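Local structure of uronate isomerase (Caulobacter crescentus, 2Q01) at residues B[66-70]-B[115-119]; B[157-161]-B[187-193]; B[173-177]-B[216-220]; B[197-203]-B[235-239]. The protein catalyses the isomerisation of D-glucuronate to D-fructuronate and of D-galacturonate to D-tagaturonate, a step in pentose and glucuronate interconversion. All coordinates share one frame; numbering follows the deposited sequence. Where two conformers were deposited one is given.

The four contacts are spread over one chain of the TIM-barrel clan. Contacts 3 and 4 belong together: their centres are about 8 Å apart and their segments alternate along the chain. R238 of contact 4 donates from NE to O of P174 in contact 3 (2.8 Å), and CG of P174 packs on OH of Y197 at 3.3 Å. Contact 2 adjoins contact 4 in sequence through strand 192-194, although their centres are about 27 Å apart. Contact 1 joins two helices on the opposite side of the chain's centre from contact 4, about 31 Å away between centres. None of the residues of the potassium site, A375, Y378, L381 and N411, belongs to these segments.

Contact 1: B[66-70]-B[115-119]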
loop_
_atom_site.group_PDB
_atom_site.type_symbol
_atom_site.label_atom_id
_atom_site.label_comp_id
_atom_site.label_asym_id
_atom_site.label_seq_id
_atom_site.Cartn_x
_atom_site.Cartn_y
_atom_site.Cartn_z
ATOM N N ASP B 66 -27.102 6.638 10.376
ATOM C CA ASP B 66 -25.933 6.466 9.504
ATOM C C ASP B 66 -24.638 6.980 10.134
ATOM O O ASP B 66 -24.424 8.195 10.247
ATOM C CB ASP B 66 -26.164 7.107 8.130
ATOM C CG ASP B 66 -25.139 6.662 7.088
ATOM O OD1 ASP B 66 -24.938 7.400 6.102
ATOM O OD2 ASP B 66 -24.538 5.577 7.243
ATOM N N HIS B 67 -23.775 6.037 10.515
ATOM C CA HIS B 67 -22.517 6.357 11.192
ATOM C C HIS B 67 -21.463 7.004 10.294
ATOM O O HIS B 67 -20.611 7.731 10.791
ATOM C CB HIS B 67 -21.953 5.152 11.973
ATOM C CG HIS B 67 -21.697 3.938 11.135
ATOM N ND1 HIS B 67 -20.504 3.726 10.476
ATOM C CD2 HIS B 67 -22.470 2.859 10.865
ATOM C CE1 HIS B 67 -20.559 2.576 9.827
ATOM N NE2 HIS B 67 -21.742 2.030 10.046
ATOM N N TYR B 68 -21.543 6.759 8.982
ATOM C CA TYR B 68 -20.695 7.445 7.992
ATOM C C TYR B 68 -20.871 8.961 8.061
ATOM O O TYR B 68 -19.908 9.717 7.884
ATOM C CB TYR B 68 -21.040 6.992 6.570
ATOM C CG TYR B 68 -20.525 5.631 6.173
ATOM C CD1 TYR B 68 -21.244 4.473 6.482
ATOM C CD2 TYR B 68 -19.334 5.498 5.459
ATOM C CE1 TYR B 68 -20.778 3.215 6.109
ATOM C CE2 TYR B 68 -18.859 4.245 5.080
ATOM C CZ TYR B 68 -19.587 3.109 5.408
ATOM O OH TYR B 68 -19.126 1.867 5.035
ATOM N N LEU B 69 -22.106 9.391 8.319
ATOM C CA LEU B 69 -22.442 10.807 8.365
ATOM C C LEU B 69 -22.067 11.468 9.681
ATOM O O LEU B 69 -21.341 12.462 9.674
ATOM C CB LEU B 69 -23.924 11.041 8.037
ATOM C CG LEU B 69 -24.391 10.676 6.621
ATOM C CD1 LEU B 69 -25.812 11.155 6.401
ATOM C CD2 LEU B 69 -23.467 11.224 5.529
ATOM N N PHE B 70 -22.533 10.925 10.806
ATOM C CA PHE B 70 -22.239 11.577 12.084
ATOM C C PHE B 70 -20.778 11.501 12.561
ATOM O O PHE B 70 -20.355 12.336 13.350
ATOM C CB PHE B 70 -23.280 11.298 13.197
ATOM C CG PHE B 70 -23.413 9.852 13.617
ATOM C CD1 PHE B 70 -24.579 9.150 13.328
ATOM C CD2 PHE B 70 -22.427 9.220 14.375
ATOM C CE1 PHE B 70 -24.741 7.826 13.735
ATOM C CE2 PHE B 70 -22.576 7.893 14.783
ATOM C CZ PHE B 70 -23.734 7.198 14.467
ATOM N N SER B 115 -19.910 9.665 0.275
ATOM C CA SER B 115 -21.213 10.083 0.799
ATOM C C SER B 115 -21.801 11.269 0.040
ATOM O O SER B 115 -23.012 11.469 0.051
ATOM C CB SER B 115 -21.101 10.435 2.281
ATOM O OG SER B 115 -21.020 9.266 3.075
ATOM N N TRP B 116 -20.935 12.059 -0.593
ATOM C CA TRP B 116 -21.353 13.120 -1.498
ATOM C C TRP B 116 -22.076 12.489 -2.680
ATOM O O TRP B 116 -23.143 12.949 -3.077
ATOM C CB TRP B 116 -20.132 13.901 -1.986
ATOM C CG TRP B 116 -20.428 15.139 -2.787
ATOM C CD1 TRP B 116 -20.481 16.417 -2.319
ATOM C CD2 TRP B 116 -20.681 15.218 -4.199
ATOM N NE1 TRP B 116 -20.760 17.288 -3.342
ATOM C CE2 TRP B 116 -20.888 16.581 -4.507
ATOM C CE3 TRP B 116 -20.756 14.269 -5.232
ATOM C CZ2 TRP B 116 -21.166 17.024 -5.809
ATOM C CZ3 TRP B 116 -21.029 14.709 -6.524
ATOM C CH2 TRP B 116 -21.231 16.078 -6.800
ATOM N N VAL B 117 -21.485 11.429 -3.224
ATOM C CA VAL B 117 -22.053 10.704 -4.354
ATOM C C VAL B 117 -23.371 10.005 -3.983
ATOM O O VAL B 117 -24.356 10.137 -4.711
ATOM C CB VAL B 117 -21.028 9.697 -4.965
ATOM C CG1 VAL B 117 -21.654 8.891 -6.081
ATOM C CG2 VAL B 117 -19.789 10.425 -5.495
ATOM N N TRP B 118 -23.398 9.301 -2.846
ATOM C CA TRP B 118 -24.582 8.521 -2.448
ATOM C C TRP B 118 -25.779 9.385 -2.073
ATOM O O TRP B 118 -26.892 9.107 -2.505
ATOM C CB TRP B 118 -24.287 7.560 -1.291
ATOM C CG TRP B 118 -23.182 6.576 -1.530
ATOM C CD1 TRP B 118 -22.895 5.916 -2.695
ATOM C CD2 TRP B 118 -22.233 6.113 -0.562
ATOM N NE1 TRP B 118 -21.813 5.087 -2.515
ATOM C CE2 TRP B 118 -21.387 5.187 -1.216
ATOM C CE3 TRP B 118 -22.007 6.401 0.793
ATOM C CZ2 TRP B 118 -20.331 4.543 -0.560
ATOM C CZ3 TRP B 118 -20.956 5.763 1.446
ATOM C CH2 TRP B 118 -20.129 4.845 0.767
ATOM N N LEU B 119 -25.546 10.421 -1.272
ATOM C CA LEU B 119 -26.622 11.298 -0.819
ATOM C C LEU B 119 -27.192 12.169 -1.922
ATOM O O LEU B 119 -28.401 12.396 -1.953
ATOM C CB LEU B 119 -26.170 12.179 0.346
ATOM C CG LEU B 119 -26.190 11.589 1.755
ATOM C CD1 LEU B 119 -25.575 12.591 2.702
ATOM C CD2 LEU B 119 -27.606 11.243 2.187
HETATM O O HOH W 1 -23.367 7.596 3.821
#
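S115 faces the start of helix 67-74 and meets it in two ways. Its OG lies 4.0 Å from CD2 of L69, near CB of Y68, and it shares a water molecule with D66: the water donates to OD1 of D66 over 2.8 Å and is hydrogen-bonded to OG of S115 at 3.0 Å. Since D66 is the N-cap residue of helix 67-74, this bridge ties the beginning of one helix to a turn of the other, where no direct hydrogen bond joins the two segments. One turn on, W118 directs the edge of its six-membered ring at the face of Y68. The rings form a T-shaped pair, with planes at 88° and centroids 5.9 Å apart. CZ3 of the indole comes in toward the rim of the phenol, 4.3 Å from CD2 of Y68. The hydroxyl of Y68 is satisfied by the backbone O of W388, and R428 makes cation-pi contacts with both rings. L119 then meets L69 tip to tip, its CD1 lying 3.8 Å from CD2 of L69. Its first torsion (chi1 -82°) sets CG beside the backbone N, and the extended second torsion carries CD1 on to the other leucine. F103 of helix 96-105 packs on both leucines, joining helices 67-74 and 114-126 on that side, while V431 of helix 425-445 lies against W118.

Contact 2: B[157-161]-B[187-193]; sequences RALFD and SGWGGHV
The indole NE1 of W189 is directed at the carboxylate of D161. Its main bond goes to OD1, at 3.3 Å and 159°, using the syn lone pair of that oxygen and lying almost in the indole plane; a second, weak bond reaches OD2 at 3.4 Å. OD2 also forms a salt bridge with R480, so the carboxylate has two partners, the indole and R480. With CG of W189 trans to the backbone N (chi1 -172°), the indole extends from the loop between R157 and F160. One face takes the extended chain of R157, whose CG sits 3.8 Å from the centroid of the six-membered ring in a CH-pi contact, with the guanidinium nearly parallel to the indole and NE bonded to O of F49. The backbone N of G191 lies over the opposite face. The benzo edge meets the face of F160, planes at 70°, with CZ2 of W189 only 3.4 Å from CD2 of F160. Were W189 an alanine, the D161 carboxylate would probably lose its indole donor and a gap would open between the R157 chain and the F160 ring. F160 continues inward, CE1 touching CG2 of V193 at 3.8 Å. Helix 156-162 thereby packs against strand 192-194 and the loop leading to it, with F160 also on I165 and L168 of the adjacent strand 165-169, while I184 of helix 179-186 touches W189 and V193.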
loop_
_atom_site.group_PDB
_atom_site.type_symbol
_atom_site.label_atom_id
_atom_site.label_comp_id
_atom_site.label_asym_id
_atom_site.label_seq_id
_atom_site.Cartn_x
_atom_site.Cartn_y
_atom_site.Cartn_z
ATOM N N ARG B 157 -41.918 -1.595 1.331
ATOM C CA ARG B 157 -42.213 -2.577 0.281
ATOM C C ARG B 157 -42.321 -1.936 -1.103
ATOM O O ARG B 157 -41.857 -2.505 -2.094
ATOM C CB ARG B 157 -43.511 -3.322 0.585
ATOM C CG ARG B 157 -43.426 -4.322 1.720
ATOM C CD ARG B 157 -44.750 -5.062 1.883
ATOM N NE ARG B 157 -44.695 -6.018 2.981
ATOM C CZ ARG B 157 -45.732 -6.719 3.426
ATOM N NH1 ARG B 157 -46.928 -6.577 2.870
ATOM N NH2 ARG B 157 -45.571 -7.568 4.429
ATOM N N ALA B 158 -42.937 -0.757 -1.159
ATOM C CA ALA B 158 -43.110 -0.016 -2.408
ATOM C C ALA B 158 -41.775 0.471 -2.963
ATOM O O ALA B 158 -41.570 0.480 -4.177
ATOM C CB ALA B 158 -44.055 1.152 -2.201
ATOM N N LEU B 159 -40.878 0.866 -2.063
ATOM C CA LEU B 159 -39.529 1.301 -2.419
ATOM C C LEU B 159 -38.660 0.134 -2.875
ATOM O O LEU B 159 -37.864 0.281 -3.798
ATOM C CB LEU B 159 -38.872 2.003 -1.233
ATOM C CG LEU B 159 -39.231 3.464 -0.962
ATOM C CD1 LEU B 159 -38.800 3.863 0.445
ATOM C CD2 LEU B 159 -38.598 4.382 -1.989
ATOM N N PHE B 160 -38.823 -1.016 -2.219
ATOM C CA PHE B 160 -38.145 -2.264 -2.579
ATOM C C PHE B 160 -38.429 -2.644 -4.031
ATOM O O PHE B 160 -37.536 -3.099 -4.745
ATOM C CB PHE B 160 -38.620 -3.377 -1.640
ATOM C CG PHE B 160 -37.832 -4.667 -1.731
ATOM C CD1 PHE B 160 -36.798 -4.923 -0.840
ATOM C CD2 PHE B 160 -38.161 -5.648 -2.669
ATOM C CE1 PHE B 160 -36.089 -6.115 -0.896
ATOM C CE2 PHE B 160 -37.458 -6.844 -2.728
ATOM C CZ PHE B 160 -36.419 -7.079 -1.840
ATOM N N ASP B 161 -39.675 -2.453 -4.456
ATOM C CA ASP B 161 -40.090 -2.772 -5.821
ATOM C C ASP B 161 -39.612 -1.737 -6.839
ATOM O O ASP B 161 -39.173 -2.095 -7.933
ATOM C CB ASP B 161 -41.606 -2.940 -5.885
ATOM C CG ASP B 161 -42.114 -3.998 -4.925
ATOM O OD1 ASP B 161 -43.291 -3.917 -4.510
ATOM O OD2 ASP B 161 -41.329 -4.908 -4.576
ATOM N N SER B 187 -46.744 -13.254 3.723
ATOM C CA SER B 187 -47.543 -12.209 3.079
ATOM C C SER B 187 -47.607 -12.413 1.571
ATOM O O SER B 187 -46.801 -13.154 1.003
ATOM C CB SER B 187 -46.987 -10.818 3.399
ATOM O OG SER B 187 -45.773 -10.572 2.713
ATOM N N GLY B 188 -48.565 -11.743 0.932
ATOM C CA GLY B 188 -48.758 -11.832 -0.520
ATOM C C GLY B 188 -47.663 -11.167 -1.335
ATOM O O GLY B 188 -47.456 -11.509 -2.501
ATOM N N TRP B 189 -46.977 -10.209 -0.712
ATOM C CA TRP B 189 -45.812 -9.532 -1.276
ATOM C C TRP B 189 -44.688 -10.527 -1.551
ATOM O O TRP B 189 -44.407 -11.397 -0.726
ATOM C CB TRP B 189 -45.338 -8.473 -0.290
ATOM C CG TRP B 189 -44.265 -7.562 -0.793
ATOM C CD1 TRP B 189 -44.371 -6.642 -1.797
ATOM C CD2 TRP B 189 -42.931 -7.448 -0.282
ATOM N NE1 TRP B 189 -43.184 -5.972 -1.951
ATOM C CE2 TRP B 189 -42.281 -6.447 -1.037
ATOM C CE3 TRP B 189 -42.218 -8.097 0.737
ATOM C CZ2 TRP B 189 -40.953 -6.078 -0.805
ATOM C CZ3 TRP B 189 -40.896 -7.728 0.968
ATOM C CH2 TRP B 189 -40.278 -6.727 0.197
ATOM N N GLY B 190 -44.058 -10.397 -2.717
ATOM C CA GLY B 190 -43.113 -11.406 -3.200
ATOM C C GLY B 190 -41.645 -11.039 -3.108
ATOM O O GLY B 190 -40.812 -11.628 -3.798
ATOM N N GLY B 191 -41.329 -10.071 -2.250
ATOM C CA GLY B 191 -39.954 -9.622 -2.054
ATOM C C GLY B 191 -39.095 -10.673 -1.378
ATOM O O GLY B 191 -39.493 -11.255 -0.363
ATOM N N HIS B 192 -37.916 -10.907 -1.953
ATOM C CA HIS B 192 -36.998 -11.935 -1.482
ATOM C C HIS B 192 -36.048 -11.319 -0.466
ATOM O O HIS B 192 -34.899 -10.996 -0.772
ATOM C CB HIS B 192 -36.262 -12.556 -2.672
ATOM C CG HIS B 192 -35.409 -13.742 -2.335
ATOM N ND1 HIS B 192 -34.055 -13.782 -2.597
ATOM C CD2 HIS B 192 -35.719 -14.943 -1.790
ATOM C CE1 HIS B 192 -33.566 -14.947 -2.215
ATOM N NE2 HIS B 192 -34.555 -15.671 -1.723
ATOM N N VAL B 193 -36.564 -11.130 0.745
ATOM C CA VAL B 193 -35.765 -10.671 1.870
ATOM C C VAL B 193 -35.333 -11.892 2.676
ATOM O O VAL B 193 -36.163 -12.604 3.243
ATOM C CB VAL B 193 -36.524 -9.660 2.754
ATOM C CG1 VAL B 193 -35.671 -9.251 3.948
ATOM C CG2 VAL B 193 -36.933 -8.429 1.936
#

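Contact 3: B[173-177]-B[216-220]; sequences GPHES and RFAET
Here a beta turn packs on a helix: the type I turn G173 to E176, in the loop leaving strand 165-169, lies close against helix 210-221, with the CA atoms of H175 and F217 only 4.0 Å apart. The hydrogen bond between the segments comes from the hydroxyl of T220, which donates from OG1 to O of P174 over 2.8 Å, in the carbonyl plane and with a C=O...O angle of 149°. OG1 sits between the backbone N and the carbonyl carbon of T220 (chi1 64°), which turns CG2 toward O of H175, 3.4 Å away. The same P174 oxygen also accepts from R238 of helix 228-244. Beside it, CB of P174 rests 3.6 Å from CE2 of F217. R216 bends back over the turn and lays a face of its guanidinium across the edge of the H175 imidazole, planes 76° apart, with NH1 of R216 3.3 Å from CD2 of H175; NH2 reaches toward E176. Replacing R216 by an alanine would probably bare that edge of H175 and take a positive charge away from the neighbourhood of the E176 carboxylate. The E176 side chain braces the turn, OE2 accepting a nearly straight bond from N of G173 at 3.0 Å through its anti lone pair. Loops such as this one, leaving the C-terminal end of a parallel strand and leading into a helix, are the beta-to-alpha connections of a TIM barrel.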
loop_
_atom_site.group_PDB
_atom_site.type_symbol
_atom_site.label_atom_id
_atom_site.label_comp_id
_atom_site.label_asym_id
_atom_site.label_seq_id
_atom_site.Cartn_x
_atom_site.Cartn_y
_atom_site.Cartn_z
ATOM N N GLY B 173 -28.153 -12.835 14.536
ATOM C CA GLY B 173 -27.451 -13.852 15.312
ATOM C C GLY B 173 -28.354 -15.025 15.647
ATOM O O GLY B 173 -29.568 -14.938 15.475
ATOM N N PRO B 174 -27.772 -16.130 16.151
ATOM C CA PRO B 174 -28.498 -17.356 16.523
ATOM C C PRO B 174 -29.404 -17.169 17.737
ATOM O O PRO B 174 -30.316 -17.970 17.958
ATOM C CB PRO B 174 -27.380 -18.345 16.874
ATOM C CG PRO B 174 -26.113 -17.706 16.472
ATOM C CD PRO B 174 -26.331 -16.245 16.423
ATOM N N HIS B 175 -29.138 -16.119 18.509
ATOM C CA HIS B 175 -29.901 -15.783 19.701
ATOM C C HIS B 175 -31.158 -14.948 19.440
ATOM O O HIS B 175 -32.031 -14.876 20.303
ATOM C CB HIS B 175 -29.001 -15.078 20.725
ATOM C CG HIS B 175 -28.380 -13.809 20.225
ATOM N ND1 HIS B 175 -27.251 -13.793 19.433
ATOM C CD2 HIS B 175 -28.719 -12.513 20.421
ATOM C CE1 HIS B 175 -26.933 -12.543 19.149
ATOM N NE2 HIS B 175 -27.807 -11.747 19.738
ATOM N N GLU B 176 -31.256 -14.321 18.266
ATOM C CA GLU B 176 -32.470 -13.560 17.907
ATOM C C GLU B 176 -33.459 -14.339 17.036
ATOM O O GLU B 176 -33.079 -15.321 16.387
ATOM C CB GLU B 176 -32.136 -12.192 17.296
ATOM C CG GLU B 176 -30.720 -12.048 16.761
ATOM C CD GLU B 176 -30.337 -10.603 16.496
ATOM O OE1 GLU B 176 -31.063 -9.694 16.951
ATOM O OE2 GLU B 176 -29.304 -10.375 15.831
ATOM N N SER B 177 -34.720 -13.894 17.037
ATOM C CA SER B 177 -35.785 -14.584 16.306
ATOM C C SER B 177 -35.846 -14.180 14.836
ATOM O O SER B 177 -35.466 -13.065 14.462
ATOM C CB SER B 177 -37.148 -14.363 16.972
ATOM O OG SER B 177 -37.642 -13.057 16.736
ATOM N N ARG B 216 -30.233 -16.315 25.716
ATOM C CA ARG B 216 -31.311 -16.404 24.728
ATOM C C ARG B 216 -30.993 -17.317 23.538
ATOM O O ARG B 216 -31.902 -17.723 22.819
ATOM C CB ARG B 216 -31.832 -15.021 24.297
ATOM C CG ARG B 216 -30.792 -14.012 23.880
ATOM C CD ARG B 216 -31.346 -12.594 23.969
ATOM N NE ARG B 216 -32.293 -12.292 22.894
ATOM C CZ ARG B 216 -32.101 -11.375 21.945
ATOM N NH1 ARG B 216 -30.993 -10.643 21.926
ATOM N NH2 ARG B 216 -33.027 -11.182 21.014
ATOM N N PHE B 217 -29.716 -17.654 23.358
ATOM C CA PHE B 217 -29.281 -18.705 22.420
ATOM C C PHE B 217 -29.813 -20.073 22.874
ATOM O O PHE B 217 -30.198 -20.898 22.046
ATOM C CB PHE B 217 -27.744 -18.682 22.315
ATOM C CG PHE B 217 -27.136 -19.699 21.363
ATOM C CD1 PHE B 217 -25.887 -20.239 21.647
ATOM C CD2 PHE B 217 -27.762 -20.076 20.178
ATOM C CE1 PHE B 217 -25.293 -21.162 20.793
ATOM C CE2 PHE B 217 -27.176 -21.006 19.324
ATOM C CZ PHE B 217 -25.937 -21.540 19.629
ATOM N N ALA B 218 -29.855 -20.289 24.191
ATOM C CA ALA B 218 -30.435 -21.497 24.787
ATOM C C ALA B 218 -31.960 -21.556 24.645
ATOM O O ALA B 218 -32.532 -22.639 24.521
ATOM C CB ALA B 218 -30.041 -21.598 26.249
ATOM N N GLU B 219 -32.610 -20.392 24.664
ATOM C CA GLU B 219 -34.063 -20.299 24.487
ATOM C C GLU B 219 -34.489 -20.591 23.048
ATOM O O GLU B 219 -35.459 -21.315 22.830
ATOM C CB GLU B 219 -34.583 -18.923 24.910
ATOM C CG GLU B 219 -34.371 -18.589 26.385
ATOM C CD GLU B 219 -34.565 -17.110 26.699
ATOM O OE1 GLU B 219 -34.862 -16.321 25.772
ATOM O OE2 GLU B 219 -34.419 -16.734 27.883
ATOM N N THR B 220 -33.761 -20.039 22.078
ATOM C CA THR B 220 -34.074 -20.240 20.655
ATOM C C THR B 220 -33.704 -21.628 20.121
ATOM O O THR B 220 -34.255 -22.076 19.117
ATOM C CB THR B 220 -33.424 -19.166 19.744
ATOM O OG1 THR B 220 -31.999 -19.265 19.814
ATOM C CG2 THR B 220 -33.860 -17.767 20.146
#

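Contact 4: B[197-203]-B[235-239]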
loop_
_atom_site.group_PDB
_atom_site.type_symbol
_atom_site.label_atom_id
_atom_site.label_comp_id
_atom_site.label_asym_id
_atom_site.label_seq_id
_atom_site.Cartn_x
_atom_site.Cartn_y
_atom_site.Cartn_z
ATOM N N TYR B 197 -26.382 -15.773 8.791
ATOM C CA TYR B 197 -26.042 -16.298 10.114
ATOM C C TYR B 197 -24.779 -15.657 10.687
ATOM O O TYR B 197 -23.678 -15.912 10.202
ATOM C CB TYR B 197 -25.856 -17.813 10.020
ATOM C CG TYR B 197 -25.740 -18.542 11.343
ATOM C CD1 TYR B 197 -26.876 -18.842 12.091
ATOM C CD2 TYR B 197 -24.503 -18.972 11.822
ATOM C CE1 TYR B 197 -26.788 -19.525 13.284
ATOM C CE2 TYR B 197 -24.400 -19.663 13.025
ATOM C CZ TYR B 197 -25.552 -19.936 13.745
ATOM O OH TYR B 197 -25.492 -20.608 14.932
ATOM N N ARG B 198 -24.933 -14.838 11.726
ATOM C CA ARG B 198 -23.794 -14.147 12.336
ATOM C C ARG B 198 -23.630 -14.509 13.816
ATOM O O ARG B 198 -24.147 -13.806 14.684
ATOM C CB ARG B 198 -23.944 -12.637 12.184
ATOM C CG ARG B 198 -22.649 -11.866 12.378
ATOM C CD ARG B 198 -22.915 -10.448 12.823
ATOM N NE ARG B 198 -21.674 -9.693 12.970
ATOM C CZ ARG B 198 -21.171 -8.870 12.052
ATOM N NH1 ARG B 198 -21.803 -8.669 10.900
ATOM N NH2 ARG B 198 -20.029 -8.238 12.293
ATOM N N PRO B 199 -22.884 -15.593 14.110
ATOM C CA PRO B 199 -22.790 -16.133 15.468
ATOM C C PRO B 199 -21.846 -15.406 16.436
ATOM O O PRO B 199 -21.625 -15.895 17.543
ATOM C CB PRO B 199 -22.318 -17.568 15.230
ATOM C CG PRO B 199 -21.526 -17.498 13.985
ATOM C CD PRO B 199 -22.090 -16.382 13.152
ATOM N N ASP B 200 -21.337 -14.242 16.029
ATOM C CA ASP B 200 -20.316 -13.473 16.761
ATOM C C ASP B 200 -20.519 -13.306 18.265
ATOM O O ASP B 200 -19.556 -13.384 19.028
ATOM C CB ASP B 200 -20.157 -12.081 16.136
ATOM C CG ASP B 200 -19.522 -12.120 14.757
ATOM O OD1 ASP B 200 -19.208 -13.224 14.249
ATOM O OD2 ASP B 200 -19.338 -11.029 14.181
ATOM N N ALA B 201 -21.761 -13.072 18.683
ATOM C CA ALA B 201 -22.065 -12.813 20.089
ATOM C C ALA B 201 -21.987 -14.056 20.991
ATOM O O ALA B 201 -21.770 -13.927 22.198
ATOM C CB ALA B 201 -23.415 -12.125 20.223
ATOM N N VAL B 202 -22.157 -15.246 20.411
ATOM C CA VAL B 202 -22.068 -16.496 21.179
ATOM C C VAL B 202 -20.745 -17.220 20.926
ATOM O O VAL B 202 -20.567 -18.379 21.309
ATOM C CB VAL B 202 -23.286 -17.448 20.941
ATOM C CG1 VAL B 202 -24.577 -16.790 21.386
ATOM C CG2 VAL B 202 -23.392 -17.874 19.489
ATOM N N ILE B 203 -19.819 -16.519 20.280
ATOM C CA ILE B 203 -18.495 -17.060 19.967
ATOM C C ILE B 203 -17.400 -16.231 20.645
ATOM O O ILE B 203 -16.436 -16.786 21.174
ATOM C CB ILE B 203 -18.268 -17.177 18.432
ATOM C CG1 ILE B 203 -19.227 -18.225 17.846
ATOM C CG2 ILE B 203 -16.796 -17.497 18.108
ATOM C CD1 ILE B 203 -18.939 -18.662 16.422
ATOM N N HIS B 235 -25.908 -24.668 17.382
ATOM C CA HIS B 235 -25.486 -23.941 16.186
ATOM C C HIS B 235 -26.040 -24.565 14.913
ATOM O O HIS B 235 -26.415 -23.850 13.985
ATOM C CB HIS B 235 -23.968 -23.890 16.093
ATOM C CG HIS B 235 -23.350 -22.727 16.801
ATOM N ND1 HIS B 235 -23.552 -21.423 16.405
ATOM C CD2 HIS B 235 -22.500 -22.673 17.852
ATOM C CE1 HIS B 235 -22.872 -20.613 17.195
ATOM N NE2 HIS B 235 -22.222 -21.346 18.079
ATOM N N ARG B 236 -26.078 -25.897 14.874
ATOM C CA ARG B 236 -26.609 -26.627 13.729
ATOM C C ARG B 236 -28.105 -26.395 13.558
ATOM O O ARG B 236 -28.572 -26.147 12.443
ATOM C CB ARG B 236 -26.325 -28.119 13.856
ATOM C CG ARG B 236 -24.889 -28.498 13.595
ATOM C CD ARG B 236 -24.716 -30.013 13.555
ATOM N NE ARG B 236 -23.379 -30.391 14.005
ATOM C CZ ARG B 236 -23.091 -30.853 15.220
ATOM N NH1 ARG B 236 -24.048 -31.030 16.125
ATOM N NH2 ARG B 236 -21.836 -31.151 15.527
ATOM N N LEU B 237 -28.841 -26.460 14.667
ATOM C CA LEU B 237 -30.283 -26.232 14.666
ATOM C C LEU B 237 -30.650 -24.797 14.291
ATOM O O LEU B 237 -31.650 -24.569 13.609
ATOM C CB LEU B 237 -30.896 -26.601 16.021
ATOM C CG LEU B 237 -30.930 -28.074 16.449
ATOM C CD1 LEU B 237 -31.665 -28.202 17.769
ATOM C CD2 LEU B 237 -31.558 -28.988 15.395
ATOM N N ARG B 238 -29.842 -23.837 14.732
ATOM C CA ARG B 238 -30.084 -22.434 14.405
ATOM C C ARG B 238 -29.727 -22.117 12.960
ATOM O O ARG B 238 -30.440 -21.373 12.301
ATOM C CB ARG B 238 -29.359 -21.491 15.373
ATOM C CG ARG B 238 -29.993 -21.432 16.763
ATOM C CD ARG B 238 -31.479 -21.183 16.688
ATOM N NE ARG B 238 -31.790 -19.787 16.414
ATOM C CZ ARG B 238 -32.948 -19.358 15.923
ATOM N NH1 ARG B 238 -33.141 -18.062 15.721
ATOM N NH2 ARG B 238 -33.908 -20.223 15.629
ATOM N N ARG B 239 -28.642 -22.707 12.469
ATOM C CA ARG B 239 -28.267 -22.580 11.069
ATOM C C ARG B 239 -29.346 -23.124 10.141
ATOM O O ARG B 239 -29.651 -22.501 9.124
ATOM C CB ARG B 239 -26.935 -23.272 10.799
ATOM C CG ARG B 239 -25.740 -22.407 11.134
ATOM C CD ARG B 239 -24.481 -23.237 11.281
ATOM N NE ARG B 239 -23.995 -23.724 9.996
ATOM C CZ ARG B 239 -22.971 -23.191 9.332
ATOM N NH1 ARG B 239 -22.315 -22.150 9.825
ATOM N NH2 ARG B 239 -22.600 -23.705 8.171
#
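Loop 197-203 runs closest to helix 228-244 at Y197 and R239, whose CA atoms lie 6.7 Å apart, and has diverged to 8.3 Å between the CA atoms of P199 and H235. Both belong to the connection from strand 192-194 to strand 249-252, a beta-alpha-beta crossover of the kind found in TIM barrels, which also includes helix 210-221; Y197 is hydrogen-bonded to the backbone of strand 249-252. A first torsion of -170° swings the Y197 ring away from its own backbone N and toward the helix. Over one face, above the ring centre, stands CG of R239, 3.5 Å from the centroid and 7° off the normal, a close CH-pi contact. The R239 chain then bends at its third torsion, and the guanidinium, turned 76° from the phenol plane, goes on to a salt bridge with D302 and a hydrogen bond to S299. At the phenol edge CB of R238 touches CE1 of Y197 at 3.9 Å, while its own guanidinium leads away to P174. The imidazole of H235 receives apolar cover from the loop: CG2 of V202 lies 3.6 Å from CE1 of H235. CB of P199 comes up against the same carbon, and CG1 of I203 is near NE2. That NE2 is hydrogen-bonded to Y231 OH, so both ring nitrogens of this buried histidine have a tyrosine partner. The other tyrosine is Y197, whose OH lies at the edge of the imidazole, 2.6 Å from ND1 of H235, in a short hydrogen bond whose donor could be either atom.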